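Side-chain contacts in glutathione-independent glyoxalase DJ-1 (PDB 4QYT), which converts methylglyoxal to D-lactate in a single step without glutathione and takes part in protection against reactive oxygen species: residues Ala22-Phe27 with Ile32-Val37; Ala57-Lys62 with Lys72-Ala77. All blocks are in the same frame, centred on the assembly; numbering follows the deposited sequence.

Interaction 1. Residues Ala22-Phe27 with Ile32-Val37. With EDO (1,2-ethanediol), chain E.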
ATOM      1  N   ALA A  22      -0.511  -0.298   4.152  1.00  7.19           N
ATOM      2  CA  ALA A  22      -1.580   0.492   4.746  1.00  7.83           C
ATOM      3  C   ALA A  22      -1.428   0.639   6.274  1.00  7.84           C
ATOM      4  O   ALA A  22      -1.325   1.776   6.761  1.00  8.17           O
ATOM      5  CB  ALA A  22      -2.945  -0.058   4.338  1.00  9.45           C
ATOM      6  N   PRO A  23      -1.400  -0.460   7.054  1.00  7.86           N
ATOM      7  CA  PRO A  23      -1.170  -0.285   8.489  1.00  8.58           C
ATOM      8  C   PRO A  23       0.148   0.414   8.763  1.00  7.78           C
ATOM      9  O   PRO A  23       0.241   1.199   9.708  1.00  9.12           O
ATOM     10  CB  PRO A  23      -1.256  -1.711   9.044  1.00  9.41           C
ATOM     11  CG  PRO A  23      -1.008  -2.624   7.862  1.00  9.94           C
ATOM     12  CD  PRO A  23      -1.615  -1.877   6.709  1.00  8.55           C
ATOM     13  N   TRP A  24       1.195   0.100   8.006  1.00  7.34           N
ATOM     14  CA  TRP A  24       2.499   0.756   8.209  1.00  7.44           C
ATOM     15  C   TRP A  24       2.355   2.276   8.145  1.00  7.47           C
ATOM     16  O   TRP A  24       2.749   3.016   9.051  1.00  8.24           O
ATOM     17  CB  TRP A  24       3.496   0.292   7.140  1.00  7.52           C
ATOM     18  CG  TRP A  24       4.850   0.892   7.300  1.00  7.47           C
ATOM     19  CD1 TRP A  24       5.285   2.023   6.682  1.00  9.46           C
ATOM     20  CD2 TRP A  24       5.885   0.484   8.175  1.00  8.37           C
ATOM     21  NE1 TRP A  24       6.527   2.341   7.113  1.00 10.49           N
ATOM     22  CE2 TRP A  24       6.940   1.406   8.013  1.00 10.08           C
ATOM     23  CE3 TRP A  24       6.052  -0.584   9.064  1.00  9.66           C
ATOM     24  CZ2 TRP A  24       8.144   1.289   8.703  1.00 12.80           C
ATOM     25  CZ3 TRP A  24       7.253  -0.670   9.758  1.00 11.99           C
ATOM     26  CH2 TRP A  24       8.265   0.251   9.552  1.00 13.65           C
ATOM     27  N   GLY A  25       1.765   2.756   7.054  1.00  7.32           N
ATOM     28  CA  GLY A  25       1.655   4.177   6.838  1.00  8.19           C
ATOM     29  C   GLY A  25       0.714   4.861   7.808  1.00  8.18           C
ATOM     30  O   GLY A  25       0.917   6.032   8.156  1.00  9.24           O
ATOM     31  N   ILE A  26      -0.317   4.153   8.219  1.00  8.35           N
ATOM     32  CA  ILE A  26      -1.297   4.718   9.182  1.00  8.38           C
ATOM     33  C   ILE A  26      -0.658   4.890  10.551  1.00  8.52           C
ATOM     34  O   ILE A  26      -0.772   5.955  11.162  1.00  9.59           O
ATOM     35  CB  ILE A  26      -2.570   3.860   9.184  1.00  8.68           C
ATOM     36  CG1 ILE A  26      -3.328   4.058   7.862  1.00  9.33           C
ATOM     37  CG2 ILE A  26      -3.481   4.194  10.369  1.00  9.75           C
ATOM     38  CD1 ILE A  26      -4.392   3.015   7.589  1.00 10.99           C
ATOM     39  N   PHE A  27       0.030   3.858  11.051  1.00  8.33           N
ATOM     40  CA  PHE A  27       0.686   3.993  12.357  1.00  8.48           C
ATOM     41  C   PHE A  27       1.830   4.988  12.322  1.00  8.86           C
ATOM     42  O   PHE A  27       2.002   5.738  13.299  1.00  9.93           O
ATOM     43  CB  PHE A  27       1.104   2.628  12.904  1.00  8.38           C
ATOM     44  CG  PHE A  27      -0.023   1.863  13.508  1.00  8.28           C
ATOM     45  CD1 PHE A  27      -0.502   2.240  14.753  1.00  9.46           C
ATOM     46  CD2 PHE A  27      -0.654   0.830  12.875  1.00 10.89           C
ATOM     47  CE1 PHE A  27      -1.589   1.609  15.324  1.00  9.76           C
ATOM     48  CE2 PHE A  27      -1.741   0.191  13.464  1.00 11.72           C
ATOM     49  CZ  PHE A  27      -2.239   0.623  14.697  1.00 10.19           C
ATOM     50  N   ILE A  32       2.990   6.457  16.166  1.00 11.47           N
ATOM     51  CA  ILE A  32       3.028   5.287  17.017  1.00 11.63           C
ATOM     52  C   ILE A  32       4.148   4.391  16.559  1.00 10.49           C
ATOM     53  O   ILE A  32       4.164   3.996  15.379  1.00 10.68           O
ATOM     54  CB  ILE A  32       1.679   4.566  17.000  1.00 11.12           C
ATOM     55  CG1 ILE A  32       0.607   5.435  17.675  1.00 13.04           C
ATOM     56  CG2 ILE A  32       1.778   3.194  17.632  1.00 11.78           C
ATOM     57  CD1 ILE A  32      -0.810   4.916  17.588  1.00 14.22           C
ATOM     58  N   PRO A  33       5.125   4.081  17.422  1.00 11.86           N
ATOM     59  CA  PRO A  33       6.232   3.221  16.999  1.00 11.58           C
ATOM     60  C   PRO A  33       5.781   1.916  16.365  1.00 10.09           C
ATOM     61  O   PRO A  33       4.898   1.250  16.914  1.00 10.43           O
ATOM     62  CB  PRO A  33       7.008   2.981  18.292  1.00 14.15           C
ATOM     63  CG  PRO A  33       6.693   4.155  19.134  1.00 17.22           C
ATOM     64  CD  PRO A  33       5.284   4.518  18.827  1.00 14.05           C
ATOM     65  N   ILE A  34       6.435   1.551  15.265  1.00 10.26           N
ATOM     66  CA  ILE A  34       6.113   0.333  14.534  1.00  8.83           C
ATOM     67  C   ILE A  34       7.383  -0.237  13.941  1.00  9.26           C
ATOM     68  O   ILE A  34       8.167   0.507  13.339  1.00 11.13           O
ATOM     69  CB  ILE A  34       5.007   0.571  13.471  1.00  8.99           C
ATOM     70  CG1 ILE A  34       4.598  -0.727  12.794  1.00  8.86           C
ATOM     71  CG2 ILE A  34       5.382   1.647  12.454  1.00 10.30           C
ATOM     72  CD1 ILE A  34       3.292  -0.616  12.036  1.00  9.17           C
ATOM     73  N   ASP A  35       7.557  -1.552  14.119  1.00  8.32           N
ATOM     74  CA  ASP A  35       8.651  -2.296  13.510  1.00  8.67           C
ATOM     75  C   ASP A  35       8.066  -3.325  12.552  1.00  7.81           C
ATOM     76  O   ASP A  35       7.067  -3.949  12.885  1.00  8.60           O
ATOM     77  CB  ASP A  35       9.461  -3.104  14.547  1.00  9.51           C
ATOM     78  CG  ASP A  35      10.284  -2.287  15.516  1.00 11.01           C
ATOM     79  OD1 ASP A  35      10.702  -1.168  15.158  1.00 16.50           O
ATOM     80  OD2 ASP A  35      10.541  -2.808  16.612  1.00 11.56           O
ATOM     81  N   SER A  36       8.765  -3.579  11.452  1.00  7.61           N
ATOM     82  CA  SER A  36       8.497  -4.766  10.655  1.00  7.77           C
ATOM     83  C   SER A  36       9.401  -5.873  11.143  1.00  7.88           C
ATOM     84  O   SER A  36      10.598  -5.672  11.379  1.00  9.52           O
ATOM     85  CB  SER A  36       8.699  -4.494   9.166  1.00  8.73           C
ATOM     86  OG  SER A  36      10.005  -3.994   8.922  1.00 10.39           O
ATOM     87  N   VAL A  37       8.795  -7.044  11.341  1.00  7.63           N
ATOM     88  CA  VAL A  37       9.477  -8.207  11.922  1.00  7.68           C
ATOM     89  C   VAL A  37       9.341  -9.373  10.967  1.00  7.96           C
ATOM     90  O   VAL A  37       8.235  -9.891  10.741  1.00  7.97           O
ATOM     91  CB  VAL A  37       8.924  -8.534  13.323  1.00  7.73           C
ATOM     92  CG1 VAL A  37       9.598  -9.770  13.870  1.00  9.45           C
ATOM     93  CG2 VAL A  37       9.086  -7.347  14.288  1.00  9.10           C
TER
HETATM   94  C1  EDO E 201      11.663  -1.032   6.786  1.00 17.15           C
HETATM   95  O1  EDO E 201      11.990  -1.124   5.442  1.00 15.50           O
HETATM   96  C2  EDO E 201      10.211  -1.286   7.249  1.00 14.57           C
HETATM   97  O2  EDO E 201       9.852  -2.525   6.820  1.00 19.11           O

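Interaction 2. Residues Ala57-Lys62 with Lys72-Ala77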
ATOM      1  N   ALA A  57      13.234  -5.560   6.069  1.00  9.31           N
ATOM      2  CA  ALA A  57      12.508  -5.491   7.318  1.00  8.50           C
ATOM      3  C   ALA A  57      13.406  -4.869   8.370  1.00  8.43           C
ATOM      4  O   ALA A  57      14.628  -4.992   8.329  1.00  9.85           O
ATOM      5  CB  ALA A  57      12.056  -6.854   7.745  1.00  9.41           C
ATOM      6  N   ASN A  58      12.795  -4.280   9.394  1.00  8.04           N
ATOM      7  CA  ASN A  58      13.583  -3.713  10.488  1.00  8.81           C
ATOM      8  C   ASN A  58      14.292  -4.744  11.346  1.00  8.47           C
ATOM      9  O   ASN A  58      15.375  -4.486  11.860  1.00  9.70           O
ATOM     10  CB  ASN A  58      12.671  -2.906  11.433  1.00  9.07           C
ATOM     11  CG  ASN A  58      12.007  -1.714  10.810  1.00  9.77           C
ATOM     12  OD1 ASN A  58      10.822  -1.540  10.942  1.00 11.86           O
ATOM     13  ND2 ASN A  58      12.758  -0.912  10.083  1.00 12.87           N
ATOM     14  N   ARG A  59      13.613  -5.863  11.575  1.00  8.20           N
ATOM     15  CA  ARG A  59      14.047  -6.916  12.488  1.00  8.75           C
ATOM     16  C   ARG A  59      13.785  -8.274  11.870  1.00  8.37           C
ATOM     17  O   ARG A  59      12.887  -8.420  11.043  1.00  9.33           O
ATOM     18  CB  ARG A  59      13.327  -6.837  13.837  1.00  8.83           C
ATOM     19  CG  ARG A  59      13.397  -5.482  14.507  1.00  9.47           C
ATOM     20  CD  ARG A  59      12.845  -5.540  15.924  1.00  9.65           C
ATOM     21  NE  ARG A  59      13.698  -6.350  16.781  1.00 10.45           N
ATOM     22  CZ  ARG A  59      13.492  -6.579  18.059  1.00 10.27           C
ATOM     23  NH1 ARG A  59      12.335  -6.308  18.602  1.00 10.24           N
ATOM     24  NH2 ARG A  59      14.464  -7.114  18.777  1.00 11.44           N
ATOM     25  N   SER A  60      14.529  -9.269  12.350  1.00  9.75           N
ATOM     26  CA  SER A  60      14.147 -10.656  12.228  1.00  9.57           C
ATOM     27  C   SER A  60      13.489 -11.117  13.518  1.00  9.37           C
ATOM     28  O   SER A  60      13.931 -10.769  14.603  1.00  9.57           O
ATOM     29  CB  SER A  60      15.382 -11.517  11.983  1.00 12.00           C
ATOM     30  OG  SER A  60      15.052 -12.886  12.129  1.00 12.66           O
ATOM     31  N   TYR A  61      12.490 -11.991  13.414  1.00  8.75           N
ATOM     32  CA  TYR A  61      11.869 -12.548  14.603  1.00  9.68           C
ATOM     33  C   TYR A  61      12.869 -13.322  15.454  1.00  9.89           C
ATOM     34  O   TYR A  61      12.648 -13.492  16.650  1.00 10.85           O
ATOM     35  CB  TYR A  61      10.654 -13.409  14.302  1.00 10.53           C
ATOM     36  CG  TYR A  61      10.916 -14.829  13.900  1.00 11.25           C
ATOM     37  CD1 TYR A  61      11.629 -15.171  12.779  1.00 11.34           C
ATOM     38  CD2 TYR A  61      10.364 -15.871  14.621  1.00 14.45           C
ATOM     39  CE1 TYR A  61      11.801 -16.482  12.386  1.00 12.98           C
ATOM     40  CE2 TYR A  61      10.516 -17.189  14.232  1.00 16.91           C
ATOM     41  CZ  TYR A  61      11.270 -17.493  13.126  1.00 15.49           C
ATOM     42  OH  TYR A  61      11.422 -18.812  12.722  1.00 22.14           O
ATOM     43  N   LYS A  62      13.966 -13.780  14.858  1.00  9.90           N
ATOM     44  CA  LYS A  62      14.961 -14.536  15.596  1.00 11.40           C
ATOM     45  C   LYS A  62      15.658 -13.706  16.657  1.00 11.18           C
ATOM     46  O   LYS A  62      16.314 -14.234  17.553  1.00 13.45           O
ATOM     47  CB  LYS A  62      15.965 -15.169  14.647  1.00 14.62           C
ATOM     48  CG  LYS A  62      15.347 -16.173  13.684  1.00 17.30           C
ATOM     49  CD  LYS A  62      16.331 -16.932  12.817  1.00 23.16           C
ATOM     50  CE  LYS A  62      15.568 -17.782  11.799  1.00 31.55           C
ATOM     51  NZ  LYS A  62      16.398 -18.313  10.695  1.00 43.14           N
ATOM     52  N   LYS A  72       6.534  -8.297  26.000  1.00  9.37           N
ATOM     53  CA  LYS A  72       7.180  -7.212  26.730  1.00 10.33           C
ATOM     54  C   LYS A  72       7.578  -6.044  25.830  1.00 11.00           C
ATOM     55  O   LYS A  72       7.822  -4.951  26.321  1.00 18.47           O
ATOM     56  CB  LYS A  72       8.443  -7.703  27.425  1.00  9.17           C
ATOM     57  CG  LYS A  72       8.185  -8.676  28.554  1.00  9.11           C
ATOM     58  CD  LYS A  72       9.466  -9.255  29.127  1.00  9.81           C
ATOM     59  CE  LYS A  72       9.234 -10.303  30.200  1.00  9.58           C
ATOM     60  NZ  LYS A  72      10.547 -10.852  30.647  1.00  9.66           N
ATOM     61  N   GLN A  73       7.649  -6.265  24.535  1.00  9.17           N
ATOM     62  CA  GLN A  73       8.105  -5.273  23.565  1.00  9.48           C
ATOM     63  C   GLN A  73       6.989  -4.639  22.751  1.00  9.27           C
ATOM     64  O   GLN A  73       7.144  -3.484  22.318  1.00 11.96           O
ATOM     65  CB  GLN A  73       9.126  -5.887  22.602  1.00  9.14           C
ATOM     66  CG  GLN A  73      10.389  -6.361  23.289  1.00  9.63           C
ATOM     67  CD  GLN A  73      11.422  -6.844  22.294  1.00  9.18           C
ATOM     68  OE1 GLN A  73      11.773  -6.142  21.351  1.00 11.21           O
ATOM     69  NE2 GLN A  73      11.918  -8.064  22.482  1.00 11.26           N
ATOM     70  N   TYR A  74       5.924  -5.370  22.477  1.00  8.09           N
ATOM     71  CA  TYR A  74       4.889  -4.942  21.534  1.00  7.78           C
ATOM     72  C   TYR A  74       3.526  -5.089  22.154  1.00  8.57           C
ATOM     73  O   TYR A  74       3.274  -5.990  22.956  1.00  9.46           O
ATOM     74  CB  TYR A  74       4.958  -5.762  20.227  1.00  8.35           C
ATOM     75  CG  TYR A  74       6.230  -5.602  19.484  1.00  7.59           C
ATOM     76  CD1 TYR A  74       6.516  -4.445  18.763  1.00  8.78           C
ATOM     77  CD2 TYR A  74       7.171  -6.604  19.462  1.00  8.27           C
ATOM     78  CE1 TYR A  74       7.708  -4.296  18.071  1.00  9.03           C
ATOM     79  CE2 TYR A  74       8.354  -6.477  18.774  1.00  8.56           C
ATOM     80  CZ  TYR A  74       8.644  -5.293  18.095  1.00  8.30           C
ATOM     81  OH  TYR A  74       9.842  -5.192  17.415  1.00  9.74           O
ATOM     82  N   ASP A  75       2.622  -4.198  21.748  1.00  8.58           N
ATOM     83  CA  ASP A  75       1.226  -4.230  22.162  1.00  9.07           C
ATOM     84  C   ASP A  75       0.261  -4.659  21.079  1.00  8.65           C
ATOM     85  O   ASP A  75      -0.875  -5.044  21.386  1.00  9.20           O
ATOM     86  CB  ASP A  75       0.819  -2.825  22.674  1.00 11.48           C
ATOM     87  CG  ASP A  75       1.773  -2.321  23.696  1.00 12.88           C
ATOM     88  OD1 ASP A  75       1.870  -2.978  24.757  1.00 14.78           O
ATOM     89  OD2 ASP A  75       2.554  -1.399  23.384  1.00 16.88           O
ATOM     90  N   ILE A  76       0.657  -4.508  19.816  1.00  8.04           N
ATOM     91  CA  ILE A  76      -0.197  -4.865  18.686  1.00  8.12           C
ATOM     92  C   ILE A  76       0.648  -5.761  17.774  1.00  7.42           C
ATOM     93  O   ILE A  76       1.787  -5.440  17.476  1.00  8.34           O
ATOM     94  CB  ILE A  76      -0.691  -3.629  17.913  1.00  8.51           C
ATOM     95  CG1 ILE A  76      -1.414  -2.640  18.824  1.00  9.94           C
ATOM     96  CG2 ILE A  76      -1.567  -4.043  16.729  1.00  9.59           C
ATOM     97  CD1 ILE A  76      -2.092  -1.507  18.084  1.00 12.24           C
ATOM     98  N   ALA A  77       0.024  -6.864  17.340  1.00  7.85           N
ATOM     99  CA  ALA A  77       0.632  -7.768  16.365  1.00  7.50           C
ATOM    100  C   ALA A  77      -0.237  -7.799  15.130  1.00  7.52           C
ATOM    101  O   ALA A  77      -1.424  -8.080  15.254  1.00  8.41           O
ATOM    102  CB  ALA A  77       0.758  -9.165  16.942  1.00  9.38           C
TER
HETATM  103  O   HOH W   1      14.515  -8.742  21.183  1.00 13.02           O

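Interaction 1. Residues Ala22-Phe27 with Ile32-Val37
The C-terminal part of helix 17-29 and the start of strand 34-39 run nearly antiparallel, their local axes 9.5 Å apart at 156°, and Phe-27 meets Ile-32 where the chain turns between them. This is the helix-to-strand return of a beta-alpha-beta unit (7-12, 17-29, 34-39) in the alpha/beta fold of the DJ-1/PfpI family. One backbone bond closes the turn: Ile-32 N donates to Phe-27 O at 3.1 Å, nearly straight. Beside it, Phe-27 CD1 lies 3.8 Å from Ile-32 CG2, the methyl approaching the ring obliquely, while Ile-32 CD1 lies level with the ring at its rim.

Ile-34 is the wedge between the two aromatics. With CG1 anti to the backbone N (chi1 -175°) and the chain extended beyond it, CD1 comes to 4.0 Å from Phe-27 CB; the same chi1 sets CG2 over Trp-24. That methyl makes a CH-pi contact 4.2 Å from the centroid of the indole six-membered ring, 16° off its normal. Over the opposite face, toward the rim, lies a 1,2-ethanediol, probably from the crystallisation liquor, and the indole edge abuts the backbone between Asp-35 and Ser-36. Indole NE1 donates across the dimer interface to Arg-51 O of the second subunit. An alanine in place of Trp-24 would probably leave the Ile-34 CG2 methyl without the ring face it packs on and that Arg-51 carbonyl of the second subunit without its indole donor. Past the indole rim, Ser-36 OG is hydrogen-bonded to O2 of the diol at 2.6 Å, and it also pairs with Asn-58 N.

Interaction 2. Residues Ala57-Lys62 with Lys72-Ala77
A single guanidinium nitrogen carries the direct polar contact: Arg-59 NH1 donates to both Gln-73 OE1 and Tyr-74 OH, side chains adjacent in sequence. The contact joins the outermost strand 59-60 of the seven-stranded sheet in this alpha/beta DJ-1/PfpI fold to the end of helix 67-73 and the link into strand 76-79. It is small, 118 Å² buried over both sides, and rests on hydrogen bonds rather than apolar packing.

The bond from Arg-59 NH1 to Gln-73 OE1 is 2.8 Å long with an N-H...O angle of 159°, and the donor is tilted out of the amide carbonyl plane. That from Arg-59 NH1 to Tyr-74 OH is 3.0 Å and also nearly straight, the phenol oxygen lying almost exactly in the guanidinium plane. Both acceptors therefore sit at the guanidinium edge, although the tyrosine ring is turned 47° from that plane, an arrangement distinct from cation-pi stacking. Arg-59 CD already lies 3.4 Å from Tyr-74 OH, and the bend at chi3 (67°) beyond it turns the guanidinium so that NH1 faces both oxygens.

Further bonds fix the rotation of the guanidinium. Its NE forms a salt bridge with Glu-63 OE1, on the side of segment 57-62. Gln-73 NE2 pairs with Asp-69 OD2, which helps orient the amide with OE1 toward the arginine. Tyr-74 OH has its strongest polar partner in Asp-35 OD2; that nearby carboxylate and the arginine would probably polarise the hydroxyl. A bridging water completes the link, accepting from Arg-59 NH2 at 2.9 Å and from Gln-73 NE2 at 3.0 Å.

In the fold
Interactions 1 and 2 meet at the neighbouring strands 34-39 and 59-60 but work in different ways. Interaction 1 is buried, covers 363 Å², and packs helix 17-29 against its following strand largely through apolar side chains; the second subunit also reaches it. Interaction 2, with about a third of that area, is partly buried at the sheet's outer strand, depends on charge and hydrogen bonds, and touches no other chain of the assembly. Backbone hydrogen bonding between Ser-36 and Arg-59 joins the two strands in the sheet, and the side chains of Asp-35 and Ser-36 reach Tyr-74 and Asn-58. Successive residues of strand 34-39 thus connect both contacts.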